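Local coordinates for protein poly(ADP-ribose) glycohydrolase (Thermomonospora curvata, PDB 3SIG) that probably hydrolyses poly(ADP-ribose) to release ADP-ribose, as a bacterial poly(ADP-ribose) glycohydrolase of the macrodomain superfamily, at residues V12-R17 and P154-D159; D32-A37 and L121-R126; P178-I183 and R187-I192; L173-P178 and A201-A206. All coordinates share one frame; numbering follows the deposited sequence.

Contact 1 of 4, residues V12-R17 and P154-D159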
loop_
_atom_site.group_PDB
_atom_site.type_symbol
_atom_site.label_atom_id
_atom_site.label_comp_id
_atom_site.label_asym_id
_atom_site.label_seq_id
_atom_site.Cartn_x
_atom_site.Cartn_y
_atom_site.Cartn_z
ATOM N N VAL A 12 5.405 -17.426 -3.589
ATOM C CA VAL A 12 4.980 -18.266 -2.487
ATOM C C VAL A 12 5.995 -19.363 -2.156
ATOM O O VAL A 12 6.228 -19.615 -0.983
ATOM C CB VAL A 12 3.610 -18.862 -2.781
ATOM C CG1 VAL A 12 3.301 -20.023 -1.798
ATOM C CG2 VAL A 12 2.562 -17.768 -2.702
ATOM N N GLU A 13 6.606 -19.989 -3.165
ATOM C CA GLU A 13 7.665 -20.988 -2.946
ATOM C C GLU A 13 8.854 -20.362 -2.203
ATOM O O GLU A 13 9.399 -20.936 -1.263
ATOM C CB GLU A 13 8.162 -21.607 -4.271
ATOM C CG GLU A 13 9.354 -22.568 -4.079
ATOM C CD GLU A 13 9.876 -23.224 -5.372
ATOM O OE1 GLU A 13 9.230 -23.088 -6.429
ATOM O OE2 GLU A 13 10.942 -23.878 -5.322
ATOM N N ILE A 14 9.235 -19.175 -2.644
ATOM C CA ILE A 14 10.354 -18.442 -2.048
ATOM C C ILE A 14 10.073 -18.165 -0.582
ATOM O O ILE A 14 10.946 -18.338 0.284
ATOM C CB ILE A 14 10.645 -17.144 -2.834
ATOM C CG1 ILE A 14 11.346 -17.493 -4.138
ATOM C CG2 ILE A 14 11.486 -16.178 -2.011
ATOM C CD1 ILE A 14 11.359 -16.362 -5.105
ATOM N N LEU A 15 8.837 -17.753 -0.285
ATOM C CA LEU A 15 8.481 -17.436 1.095
ATOM C C LEU A 15 8.467 -18.703 1.949
ATOM O O LEU A 15 8.782 -18.620 3.137
ATOM C CB LEU A 15 7.155 -16.670 1.192
ATOM C CG LEU A 15 7.125 -15.343 0.448
ATOM C CD1 LEU A 15 5.713 -14.762 0.426
ATOM C CD2 LEU A 15 8.055 -14.329 1.062
ATOM N N GLU A 16 8.154 -19.870 1.374
ATOM C CA GLU A 16 8.244 -21.116 2.127
ATOM C C GLU A 16 9.696 -21.569 2.336
ATOM O O GLU A 16 10.070 -22.030 3.413
ATOM C CB GLU A 16 7.528 -22.235 1.381
ATOM C CG GLU A 16 6.033 -22.113 1.356
ATOM C CD GLU A 16 5.426 -22.261 2.741
ATOM O OE1 GLU A 16 5.846 -23.204 3.465
ATOM O OE2 GLU A 16 4.564 -21.422 3.066
ATOM N N ARG A 17 10.520 -21.508 1.288
ATOM C CA ARG A 17 11.871 -22.053 1.333
ATOM C C ARG A 17 12.822 -21.099 2.055
ATOM O O ARG A 17 13.839 -21.537 2.556
ATOM C CB ARG A 17 12.396 -22.334 -0.076
ATOM C CG ARG A 17 11.655 -23.442 -0.799
ATOM C CD ARG A 17 12.078 -24.806 -0.301
ATOM N NE ARG A 17 11.870 -25.807 -1.340
ATOM C CZ ARG A 17 12.565 -25.872 -2.478
ATOM N NH1 ARG A 17 13.533 -24.998 -2.731
ATOM N NH2 ARG A 17 12.295 -26.811 -3.375
ATOM N N PRO A 154 10.527 -7.513 3.363
ATOM C CA PRO A 154 11.532 -7.529 2.312
ATOM C C PRO A 154 10.870 -7.456 0.930
ATOM O O PRO A 154 9.875 -8.146 0.671
ATOM C CB PRO A 154 12.263 -8.861 2.542
ATOM C CG PRO A 154 11.310 -9.693 3.275
ATOM C CD PRO A 154 10.449 -8.784 4.085
ATOM N N VAL A 155 11.443 -6.639 0.064
ATOM C CA VAL A 155 11.046 -6.484 -1.331
ATOM C C VAL A 155 12.191 -7.017 -2.158
ATOM O O VAL A 155 13.350 -6.623 -1.962
ATOM C CB VAL A 155 10.787 -5.009 -1.674
ATOM C CG1 VAL A 155 10.370 -4.848 -3.124
ATOM C CG2 VAL A 155 9.723 -4.444 -0.777
ATOM N N PHE A 156 11.880 -7.917 -3.077
ATOM C CA PHE A 156 12.909 -8.672 -3.792
ATOM C C PHE A 156 12.616 -8.863 -5.279
ATOM O O PHE A 156 13.293 -9.699 -5.912
ATOM C CB PHE A 156 13.196 -10.026 -3.087
ATOM C CG PHE A 156 11.956 -10.832 -2.754
ATOM C CD1 PHE A 156 11.455 -10.843 -1.463
ATOM C CD2 PHE A 156 11.307 -11.588 -3.719
ATOM C CE1 PHE A 156 10.325 -11.576 -1.155
ATOM C CE2 PHE A 156 10.165 -12.309 -3.413
ATOM C CZ PHE A 156 9.672 -12.291 -2.134
ATOM N N ARG A 157 11.707 -8.080 -5.876
ATOM C CA ARG A 157 11.568 -8.030 -7.331
ATOM C C ARG A 157 11.499 -6.597 -7.807
ATOM O O ARG A 157 11.022 -5.713 -7.055
ATOM C CB ARG A 157 10.329 -8.764 -7.861
ATOM C CG ARG A 157 10.247 -10.222 -7.545
ATOM C CD ARG A 157 9.114 -10.884 -8.321
ATOM N NE ARG A 157 8.878 -12.215 -7.815
ATOM C CZ ARG A 157 9.418 -13.295 -8.340
ATOM N NH1 ARG A 157 10.201 -13.203 -9.392
ATOM N NH2 ARG A 157 9.171 -14.477 -7.802
ATOM N N ASP A 158 11.918 -6.349 -9.044
ATOM C CA ASP A 158 11.711 -5.064 -9.703
ATOM C C ASP A 158 10.366 -5.037 -10.438
ATOM O O ASP A 158 9.604 -5.975 -10.345
ATOM C CB ASP A 158 12.871 -4.737 -10.632
ATOM C CG ASP A 158 12.949 -5.649 -11.848
ATOM O OD1 ASP A 158 12.029 -6.422 -12.189
ATOM O OD2 ASP A 158 13.994 -5.567 -12.549
ATOM N N ASP A 159 10.123 -3.966 -11.203
ATOM C CA ASP A 159 8.818 -3.753 -11.845
ATOM C C ASP A 159 8.526 -4.853 -12.881
ATOM O O ASP A 159 7.365 -5.210 -13.133
ATOM C CB ASP A 159 8.762 -2.375 -12.525
ATOM C CG ASP A 159 8.698 -1.209 -11.541
ATOM O OD1 ASP A 159 8.255 -1.399 -10.374
ATOM O OD2 ASP A 159 9.092 -0.091 -11.970
#

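Contact 2 of 4, residues D32-A37 and L121-R126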
loop_
_atom_site.group_PDB
_atom_site.type_symbol
_atom_site.label_atom_id
_atom_site.label_comp_id
_atom_site.label_asym_id
_atom_site.label_seq_id
_atom_site.Cartn_x
_atom_site.Cartn_y
_atom_site.Cartn_z
ATOM N N ASP A 32 14.688 -14.914 7.674
ATOM C CA ASP A 32 14.701 -14.150 8.910
ATOM C C ASP A 32 13.936 -12.843 8.744
ATOM O O ASP A 32 13.135 -12.467 9.610
ATOM C CB ASP A 32 16.132 -13.843 9.384
ATOM C CG ASP A 32 16.884 -15.056 9.847
ATOM O OD1 ASP A 32 16.264 -16.101 10.163
ATOM O OD2 ASP A 32 18.128 -14.931 9.888
ATOM N N HIS A 33 14.178 -12.111 7.672
ATOM C CA HIS A 33 13.464 -10.857 7.486
ATOM C C HIS A 33 11.972 -11.075 7.286
ATOM O O HIS A 33 11.163 -10.287 7.808
ATOM C CB HIS A 33 14.067 -10.064 6.355
ATOM C CG HIS A 33 15.372 -9.448 6.716
ATOM N ND1 HIS A 33 16.165 -8.786 5.807
ATOM C CD2 HIS A 33 16.028 -9.407 7.895
ATOM C CE1 HIS A 33 17.260 -8.366 6.412
ATOM N NE2 HIS A 33 17.206 -8.731 7.679
ATOM N N VAL A 34 11.572 -12.127 6.581
ATOM C CA VAL A 34 10.153 -12.431 6.412
ATOM C C VAL A 34 9.527 -12.758 7.762
ATOM O O VAL A 34 8.463 -12.238 8.102
ATOM C CB VAL A 34 9.935 -13.573 5.398
ATOM C CG1 VAL A 34 8.481 -14.062 5.404
ATOM C CG2 VAL A 34 10.322 -13.098 4.019
ATOM N N ALA A 35 10.168 -13.618 8.542
ATOM C CA ALA A 35 9.669 -13.980 9.876
ATOM C C ALA A 35 9.554 -12.776 10.785
ATOM O O ALA A 35 8.556 -12.659 11.511
ATOM C CB ALA A 35 10.543 -15.034 10.506
ATOM N N GLN A 36 10.501 -11.855 10.718
ATOM C CA GLN A 36 10.456 -10.646 11.521
ATOM C C GLN A 36 9.265 -9.802 11.100
ATOM O O GLN A 36 8.537 -9.256 11.938
ATOM C CB GLN A 36 11.737 -9.836 11.400
ATOM C CG GLN A 36 12.927 -10.479 12.074
ATOM C CD GLN A 36 14.145 -9.590 11.959
ATOM O OE1 GLN A 36 14.025 -8.356 12.000
ATOM N NE2 GLN A 36 15.316 -10.198 11.776
ATOM N N ALA A 37 9.047 -9.637 9.807
ATOM C CA ALA A 37 7.920 -8.864 9.332
ATOM C C ALA A 37 6.604 -9.476 9.803
ATOM O O ALA A 37 5.700 -8.749 10.229
ATOM C CB ALA A 37 7.962 -8.734 7.822
ATOM N N LEU A 121 4.997 -9.380 1.509
ATOM C CA LEU A 121 3.756 -8.827 2.031
ATOM C C LEU A 121 2.699 -9.885 2.292
ATOM O O LEU A 121 2.001 -9.820 3.292
ATOM C CB LEU A 121 3.213 -7.776 1.076
ATOM C CG LEU A 121 1.902 -7.112 1.508
ATOM C CD1 LEU A 121 2.007 -6.402 2.866
ATOM C CD2 LEU A 121 1.465 -6.154 0.400
ATOM N N TYR A 122 2.523 -10.853 1.397
ATOM C CA TYR A 122 1.502 -11.891 1.603
ATOM C C TYR A 122 1.720 -12.666 2.882
ATOM O O TYR A 122 0.765 -13.065 3.517
ATOM C CB TYR A 122 1.516 -12.848 0.416
ATOM C CG TYR A 122 0.676 -14.109 0.453
ATOM C CD1 TYR A 122 -0.695 -14.061 0.505
ATOM C CD2 TYR A 122 1.289 -15.353 0.336
ATOM C CE1 TYR A 122 -1.431 -15.255 0.440
ATOM C CE2 TYR A 122 0.559 -16.498 0.282
ATOM C CZ TYR A 122 -0.768 -16.424 0.342
ATOM O OH TYR A 122 -1.478 -17.618 0.269
ATOM N N ALA A 123 2.979 -12.944 3.232
ATOM C CA ALA A 123 3.244 -13.686 4.446
ATOM C C ALA A 123 2.727 -12.899 5.656
ATOM O O ALA A 123 2.268 -13.493 6.609
ATOM C CB ALA A 123 4.717 -13.966 4.606
ATOM N N SER A 124 2.850 -11.569 5.621
ATOM C CA SER A 124 2.315 -10.724 6.672
ATOM C C SER A 124 0.788 -10.699 6.685
ATOM O O SER A 124 0.155 -10.954 7.700
ATOM C CB SER A 124 2.898 -9.311 6.499
ATOM O OG SER A 124 2.256 -8.385 7.368
ATOM N N LEU A 125 0.193 -10.365 5.543
ATOM C CA LEU A 125 -1.264 -10.196 5.473
ATOM C C LEU A 125 -2.011 -11.496 5.736
ATOM O O LEU A 125 -3.068 -11.489 6.390
ATOM C CB LEU A 125 -1.682 -9.607 4.150
ATOM C CG LEU A 125 -1.033 -8.295 3.778
ATOM C CD1 LEU A 125 -1.597 -7.771 2.433
ATOM C CD2 LEU A 125 -1.241 -7.282 4.900
ATOM N N ARG A 126 -1.470 -12.614 5.276
ATOM C CA ARG A 126 -2.178 -13.880 5.433
ATOM C C ARG A 126 -2.244 -14.270 6.904
ATOM O O ARG A 126 -3.100 -15.087 7.271
ATOM C CB ARG A 126 -1.527 -14.993 4.610
ATOM C CG ARG A 126 -0.319 -15.590 5.314
ATOM C CD ARG A 126 0.921 -15.692 4.535
ATOM N NE ARG A 126 0.996 -16.864 3.698
ATOM C CZ ARG A 126 2.054 -17.673 3.592
ATOM N NH1 ARG A 126 3.164 -17.504 4.304
ATOM N NH2 ARG A 126 1.985 -18.683 2.758
#

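Contact 3 of 4, residues P178-I183 and R187-I192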
loop_
_atom_site.group_PDB
_atom_site.type_symbol
_atom_site.label_atom_id
_atom_site.label_comp_id
_atom_site.label_asym_id
_atom_site.label_seq_id
_atom_site.Cartn_x
_atom_site.Cartn_y
_atom_site.Cartn_z
ATOM N N PRO A 178 -12.780 2.801 0.107
ATOM C CA PRO A 178 -14.155 2.369 -0.161
ATOM C C PRO A 178 -14.287 1.930 -1.613
ATOM O O PRO A 178 -13.694 2.515 -2.523
ATOM C CB PRO A 178 -14.973 3.615 0.138
ATOM C CG PRO A 178 -14.025 4.753 0.032
ATOM C CD PRO A 178 -12.708 4.214 0.515
ATOM N N ASN A 179 -15.081 0.906 -1.850
ATOM C CA ASN A 179 -15.336 0.406 -3.184
ATOM C C ASN A 179 -16.462 1.230 -3.811
ATOM O O ASN A 179 -17.652 0.847 -3.816
ATOM C CB ASN A 179 -15.705 -1.070 -3.117
ATOM C CG ASN A 179 -15.649 -1.753 -4.457
ATOM O OD1 ASN A 179 -15.830 -1.138 -5.499
ATOM N ND2 ASN A 179 -15.328 -3.035 -4.435
ATOM N N ARG A 180 -16.074 2.374 -4.343
ATOM C CA ARG A 180 -17.044 3.291 -4.944
ATOM C C ARG A 180 -17.738 2.682 -6.145
ATOM O O ARG A 180 -18.896 2.998 -6.443
ATOM C CB ARG A 180 -16.360 4.607 -5.314
ATOM C CG ARG A 180 -17.375 5.672 -5.731
ATOM C CD ARG A 180 -16.766 6.997 -6.070
ATOM N NE ARG A 180 -17.807 7.915 -6.542
ATOM C CZ ARG A 180 -18.544 8.692 -5.752
ATOM N NH1 ARG A 180 -18.352 8.683 -4.446
ATOM N NH2 ARG A 180 -19.467 9.490 -6.270
ATOM N N ARG A 181 -17.045 1.817 -6.862
ATOM C CA ARG A 181 -17.633 1.158 -8.011
ATOM C C ARG A 181 -18.841 0.333 -7.580
ATOM O O ARG A 181 -19.889 0.341 -8.228
ATOM C CB ARG A 181 -16.586 0.296 -8.690
ATOM C CG ARG A 181 -17.032 -0.316 -9.988
ATOM C CD ARG A 181 -15.897 -1.088 -10.656
ATOM N NE ARG A 181 -14.723 -0.247 -10.896
ATOM C CZ ARG A 181 -14.495 0.443 -12.014
ATOM N NH1 ARG A 181 -15.357 0.405 -13.023
ATOM N NH2 ARG A 181 -13.394 1.174 -12.126
ATOM N N ALA A 182 -18.716 -0.350 -6.451
ATOM C CA ALA A 182 -19.803 -1.165 -5.951
ATOM C C ALA A 182 -20.954 -0.366 -5.326
ATOM O O ALA A 182 -22.113 -0.782 -5.352
ATOM C CB ALA A 182 -19.261 -2.167 -4.959
ATOM N N ILE A 183 -20.621 0.785 -4.762
ATOM C CA ILE A 183 -21.601 1.676 -4.154
ATOM C C ILE A 183 -22.430 2.421 -5.190
ATOM O O ILE A 183 -23.609 2.690 -4.979
ATOM C CB ILE A 183 -20.863 2.686 -3.270
ATOM C CG1 ILE A 183 -20.338 1.978 -2.015
ATOM C CG2 ILE A 183 -21.773 3.837 -2.895
ATOM C CD1 ILE A 183 -19.219 2.685 -1.332
ATOM N N ARG A 187 -24.207 6.367 -2.197
ATOM C CA ARG A 187 -23.675 7.275 -1.181
ATOM C C ARG A 187 -23.341 8.589 -1.903
ATOM O O ARG A 187 -22.976 8.573 -3.073
ATOM C CB ARG A 187 -22.421 6.735 -0.504
ATOM C CG ARG A 187 -22.568 5.383 0.168
ATOM C CD ARG A 187 -23.282 5.520 1.467
ATOM N NE ARG A 187 -23.316 4.251 2.192
ATOM C CZ ARG A 187 -23.975 4.057 3.328
ATOM N NH1 ARG A 187 -24.654 5.045 3.890
ATOM N NH2 ARG A 187 -23.950 2.866 3.901
ATOM N N THR A 188 -23.456 9.721 -1.221
ATOM C CA THR A 188 -23.180 11.003 -1.862
ATOM C C THR A 188 -21.654 11.212 -1.982
ATOM O O THR A 188 -20.862 10.570 -1.297
ATOM C CB THR A 188 -23.736 12.160 -1.040
ATOM O OG1 THR A 188 -23.082 12.155 0.234
ATOM C CG2 THR A 188 -25.272 12.035 -0.846
ATOM N N VAL A 189 -21.282 12.167 -2.817
ATOM C CA VAL A 189 -19.892 12.581 -2.974
ATOM C C VAL A 189 -19.318 12.916 -1.621
ATOM O O VAL A 189 -18.190 12.519 -1.292
ATOM C CB VAL A 189 -19.805 13.797 -3.928
ATOM C CG1 VAL A 189 -18.387 14.386 -3.961
ATOM C CG2 VAL A 189 -20.228 13.384 -5.345
ATOM N N GLU A 190 -20.084 13.636 -0.817
ATOM C CA GLU A 190 -19.613 14.100 0.475
ATOM C C GLU A 190 -19.479 12.959 1.488
ATOM O O GLU A 190 -18.528 12.966 2.277
ATOM C CB GLU A 190 -20.539 15.198 1.002
ATOM C CG GLU A 190 -20.489 16.496 0.145
ATOM C CD GLU A 190 -21.164 16.381 -1.236
ATOM O OE1 GLU A 190 -22.137 15.600 -1.383
ATOM O OE2 GLU A 190 -20.684 17.069 -2.161
ATOM N N GLU A 191 -20.375 11.987 1.454
ATOM C CA GLU A 191 -20.261 10.819 2.313
ATOM C C GLU A 191 -18.978 10.066 1.983
ATOM O O GLU A 191 -18.222 9.670 2.893
ATOM C CB GLU A 191 -21.444 9.866 2.128
ATOM C CG GLU A 191 -22.692 10.216 2.912
ATOM C CD GLU A 191 -23.817 9.213 2.663
ATOM O OE1 GLU A 191 -24.307 9.127 1.520
ATOM O OE2 GLU A 191 -24.193 8.483 3.605
ATOM N N ILE A 192 -18.701 9.852 0.697
ATOM C CA ILE A 192 -17.488 9.152 0.298
ATOM C C ILE A 192 -16.297 9.997 0.720
ATOM O O ILE A 192 -15.311 9.457 1.212
ATOM C CB ILE A 192 -17.465 8.916 -1.216
ATOM C CG1 ILE A 192 -18.587 7.957 -1.608
ATOM C CG2 ILE A 192 -16.127 8.360 -1.690
ATOM C CD1 ILE A 192 -18.392 6.594 -1.053
HETATM O O HOH W 1 -22.647 10.193 -5.430
#

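Contact 4 of 4, residues L173-P178 and A201-A206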
loop_
_atom_site.group_PDB
_atom_site.type_symbol
_atom_site.label_atom_id
_atom_site.label_comp_id
_atom_site.label_asym_id
_atom_site.label_seq_id
_atom_site.Cartn_x
_atom_site.Cartn_y
_atom_site.Cartn_z
ATOM N N LEU A 173 1.357 -0.280 4.836
ATOM C CA LEU A 173 0.117 0.108 5.487
ATOM C C LEU A 173 -0.990 -0.405 4.600
ATOM O O LEU A 173 -1.108 0.053 3.458
ATOM C CB LEU A 173 0.041 1.632 5.588
ATOM C CG LEU A 173 1.279 2.315 6.196
ATOM C CD1 LEU A 173 1.429 3.757 5.832
ATOM C CD2 LEU A 173 1.224 2.171 7.661
ATOM N N THR A 174 -1.797 -1.334 5.132
ATOM C CA THR A 174 -2.831 -2.005 4.356
ATOM C C THR A 174 -4.185 -1.525 4.824
ATOM O O THR A 174 -4.606 -1.823 5.944
ATOM C CB THR A 174 -2.653 -3.543 4.486
ATOM O OG1 THR A 174 -1.494 -3.903 3.738
ATOM C CG2 THR A 174 -3.791 -4.368 3.964
ATOM N N SER A 175 -4.834 -0.747 3.962
ATOM C CA SER A 175 -6.113 -0.135 4.254
ATOM C C SER A 175 -6.888 -0.087 2.950
ATOM O O SER A 175 -6.393 0.466 1.975
ATOM C CB SER A 175 -5.876 1.301 4.744
ATOM O OG SER A 175 -7.075 2.073 4.809
ATOM N N PRO A 176 -8.107 -0.666 2.904
ATOM C CA PRO A 176 -8.864 -0.619 1.648
ATOM C C PRO A 176 -9.621 0.681 1.511
ATOM O O PRO A 176 -10.305 1.132 2.428
ATOM C CB PRO A 176 -9.861 -1.771 1.819
ATOM C CG PRO A 176 -10.116 -1.790 3.295
ATOM C CD PRO A 176 -8.825 -1.394 3.956
ATOM N N ALA A 177 -9.506 1.306 0.353
ATOM C CA ALA A 177 -10.351 2.452 0.035
ATOM C C ALA A 177 -11.782 1.930 -0.093
ATOM O O ALA A 177 -12.000 0.755 -0.413
ATOM C CB ALA A 177 -9.911 3.116 -1.268
ATOM N N PRO A 178 -12.780 2.801 0.107
ATOM C CA PRO A 178 -14.155 2.369 -0.161
ATOM C C PRO A 178 -14.287 1.930 -1.613
ATOM O O PRO A 178 -13.694 2.515 -2.523
ATOM C CB PRO A 178 -14.973 3.615 0.138
ATOM C CG PRO A 178 -14.025 4.753 0.032
ATOM C CD PRO A 178 -12.708 4.214 0.515
ATOM N N ALA A 201 -6.584 9.817 7.113
ATOM C CA ALA A 201 -5.982 10.402 8.288
ATOM C C ALA A 201 -5.415 9.309 9.192
ATOM O O ALA A 201 -4.353 9.473 9.811
ATOM C CB ALA A 201 -6.977 11.219 9.044
ATOM N N LYS A 202 -6.142 8.201 9.306
ATOM C CA LYS A 202 -5.703 7.075 10.125
ATOM C C LYS A 202 -4.484 6.359 9.544
ATOM O O LYS A 202 -3.585 5.921 10.282
ATOM C CB LYS A 202 -6.901 6.126 10.380
ATOM C CG LYS A 202 -7.919 6.730 11.269
ATOM C CD LYS A 202 -9.162 5.869 11.442
ATOM C CE LYS A 202 -10.093 6.474 12.478
ATOM N NZ LYS A 202 -11.297 5.628 12.700
ATOM N N VAL A 203 -4.428 6.237 8.230
ATOM C CA VAL A 203 -3.232 5.713 7.584
ATOM C C VAL A 203 -2.007 6.577 7.933
ATOM O O VAL A 203 -0.936 6.042 8.303
ATOM C CB VAL A 203 -3.426 5.708 6.040
ATOM C CG1 VAL A 203 -2.110 5.455 5.329
ATOM C CG2 VAL A 203 -4.452 4.649 5.636
ATOM N N LEU A 204 -2.138 7.894 7.801
ATOM C CA LEU A 204 -1.039 8.793 8.110
ATOM C C LEU A 204 -0.695 8.734 9.586
ATOM O O LEU A 204 0.494 8.781 9.960
ATOM C CB LEU A 204 -1.369 10.223 7.687
ATOM C CG LEU A 204 -1.544 10.491 6.199
ATOM C CD1 LEU A 204 -1.824 11.967 5.946
ATOM C CD2 LEU A 204 -0.393 10.068 5.460
ATOM N N ALA A 205 -1.697 8.629 10.446
ATOM C CA ALA A 205 -1.417 8.534 11.871
ATOM C C ALA A 205 -0.631 7.272 12.176
ATOM O O ALA A 205 0.278 7.323 13.024
ATOM C CB ALA A 205 -2.707 8.576 12.688
ATOM N N ALA A 206 -0.997 6.153 11.583
ATOM C CA ALA A 206 -0.269 4.915 11.852
ATOM C C ALA A 206 1.158 5.019 11.363
ATOM O O ALA A 206 2.087 4.588 12.064
ATOM C CB ALA A 206 -0.960 3.761 11.214
#

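Contact 1 of 4, residues V12-R17 and P154-D159
The helical turn bearing Ile14 and Leu15 passes the end of the strand bearing Phe156 and Arg157 with an angle of 132° between their N-to-C directions and a closest axis approach of 11.9 Å. At that spacing the backbones stay apart, Ile14 and Phe156 having CA atoms 10.2 Å from each other, and only side chains meet. The Phe156 ring receives both helix residues at CZ. Its CG lies between the backbone N and the carbonyl carbon (chi1 49°), and CZ leads toward the helix. Leu15 CD2 reaches the edge of this ring, near its plane, 4.1 Å from CZ, while Ile14 CG2 comes to the same Phe156 CZ obliquely at 4.3 Å. Ile14 divides its branches: CD1 lies 4.0 Å from Arg157 NH2, again obliquely to the guanidinium. That is a methyl against a guanidinium nitrogen, van der Waals only, and the charge of Arg157 is dealt with elsewhere. Its chain is extended from CG to NE, and its NH2 makes a salt bridge to Glu10 and a hydrogen bond to Thr11, both earlier on the same helix, while NE and NH1 donate to the backbone oxygens of Arg117 and Gly161. With all three nitrogens engaged, the guanidinium should have little freedom to turn. Leu163 and Ile30 also pack on both Ile14 and Phe156, and Tyr20 meets the Phe156 ring. The 143 Å² buried is modest, and the polar anchoring of Arg157 supplements it. The arrangement is helix-on-sheet packing, fastening the N-terminal helix 2-17 to strand 147-157 of the mixed sheet in this macrodomain-type fold.

Contact 2 of 4, residues D32-A37 and L121-R126
Val34 and Ala123 supply the apolar part of the contact: the CG1 methyl of Val34 lies 3.8 Å from Ala123 CB. Val34 has CG1 anti to its own nitrogen (chi1 170°), which turns this branch to the helix opposite and directs CG2 to a different neighbour, Pro154. The bond from CA to CB of Ala123 points toward helix 31-39, and the small residue permits a CA separation of 7.3 Å from Val34. Ala37 and Ser124 come nearer still, with 6.5 Å between their CA atoms. This is close packing of two helices through Ala37, Ala123 and Ser124, with Val34 the one larger side chain, joining helix 31-39 to helix 121-125, and strand 147-157 backs both of them: Ala37 rests on Val153 and Leu125 on Ile148. The polar part is indirect. Ser124 OG stands 4.5 Å from Ala37 O, too far for a bond, and Thr41 bridges the gap, its OG1 being hydrogen-bonded both to Ser124 OG and to Ala37 O. Ser124 OG is also bonded to Ser150 OG, so the buried hydroxyl has two partners and connects the helix to the sheet.

Contact 3 of 4, residues P178-I183 and R187-I192
Ile192 can be followed from CB outward across its contact with Arg180 and Ile183. CB lies 3.4 Å from Arg180 NH1, in plane at the edge of the guanidinium. CG2, the branch anti to the backbone N, is 3.6 Å from the same NH1. CG1 is only 2.9 Å from it, short enough for the exact placement of one group to be doubtful. From there chi2 (-66°) bends the chain, and CD1 meets Ile183 CD1 tip to tip at 4.0 Å. Cutting Ile192 back to an alanine removes CD1, which would probably leave Ile183 CD1 without its mate and open a gap between the two helices. Arg180 reaches this place by an extended chain, and a water that donates to Arg187 O accepts a weak bond from its NH2. Ile183 also turns CG2 against Arg187 CG, at 3.5 Å. Helix 189-209 starts with a capping box: Glu191 N donates to Thr188 OG1 and Thr188 N to Glu191 OE1 (2.9 Å, 164°), while Asn179 caps the short helix through Ala182 N. Helix 180-183, which follows strand 163-175, thus folds back on the N-terminal turn of helix 189-209 across a short connection.

Contact 4 of 4, residues L173-P178 and A201-A206
Val203 places its two methyls against two residues, Leu173 and Ser175. Its CG1, anti to the backbone N (chi1 168°), lies 4.0 Å from Leu173 CD1, and its CG2 lies 3.7 Å from Ser175 CB, with Ser175 OG almost as near at 3.8 Å. The other Leu173 methyl, CD2, reaches Ala206 CB at 4.5 Å, one helical turn further on. Leu173 and Ser175 both direct CB toward the helix, whereas Thr174 between them points away. In the next shell, Tyr149 and Ala207 pack on Leu173, Leu147 on Val203, and Leu49 on Ala206, while backbone bonds to Cys91 and Asn93 hold Leu173 in the sheet. The helix is secured further by Lys202, whose NZ forms a salt bridge with Asp145. Strand and helix axes are 9.5 Å apart with their directions at 160°, nearly antiparallel, as befits the helix of a beta-alpha-beta crossover from strand 163-175 to strand 214-217, with strand 90-94 between them. The Ser175 side chain lies about 9 Å from the bound ADP-ribose. Across the two segments the chemistry is apolar, Ser175 taking part through CB with OG alongside it, and no polar bond joins them, so shape and burial hold this strand and helix together.

From the N terminus, helix 2-17 waits 136 residues for its partner, until strand 147-157 returns to it and contact 1 closes the longest loop. Contact 2 lies wholly within that span, closing 83 residues, and the two touch through Val34, Leu15 and Pro154. The chain then turns into strand 163-175 and opens contact 4, whose 22-residue excursion encloses contact 3, the shortest closure; Pro178 belongs to both. No pair crosses. Contact 1 ties helix 2-17 to strand 147-157, contact 2 packs helix 31-39 on helix 121-125, contact 3 joins helix 180-183 to the start of helix 189-209, and contact 4 lays that helix on strand 163-175; Leu125 touching Thr174 links contacts 2 and 4.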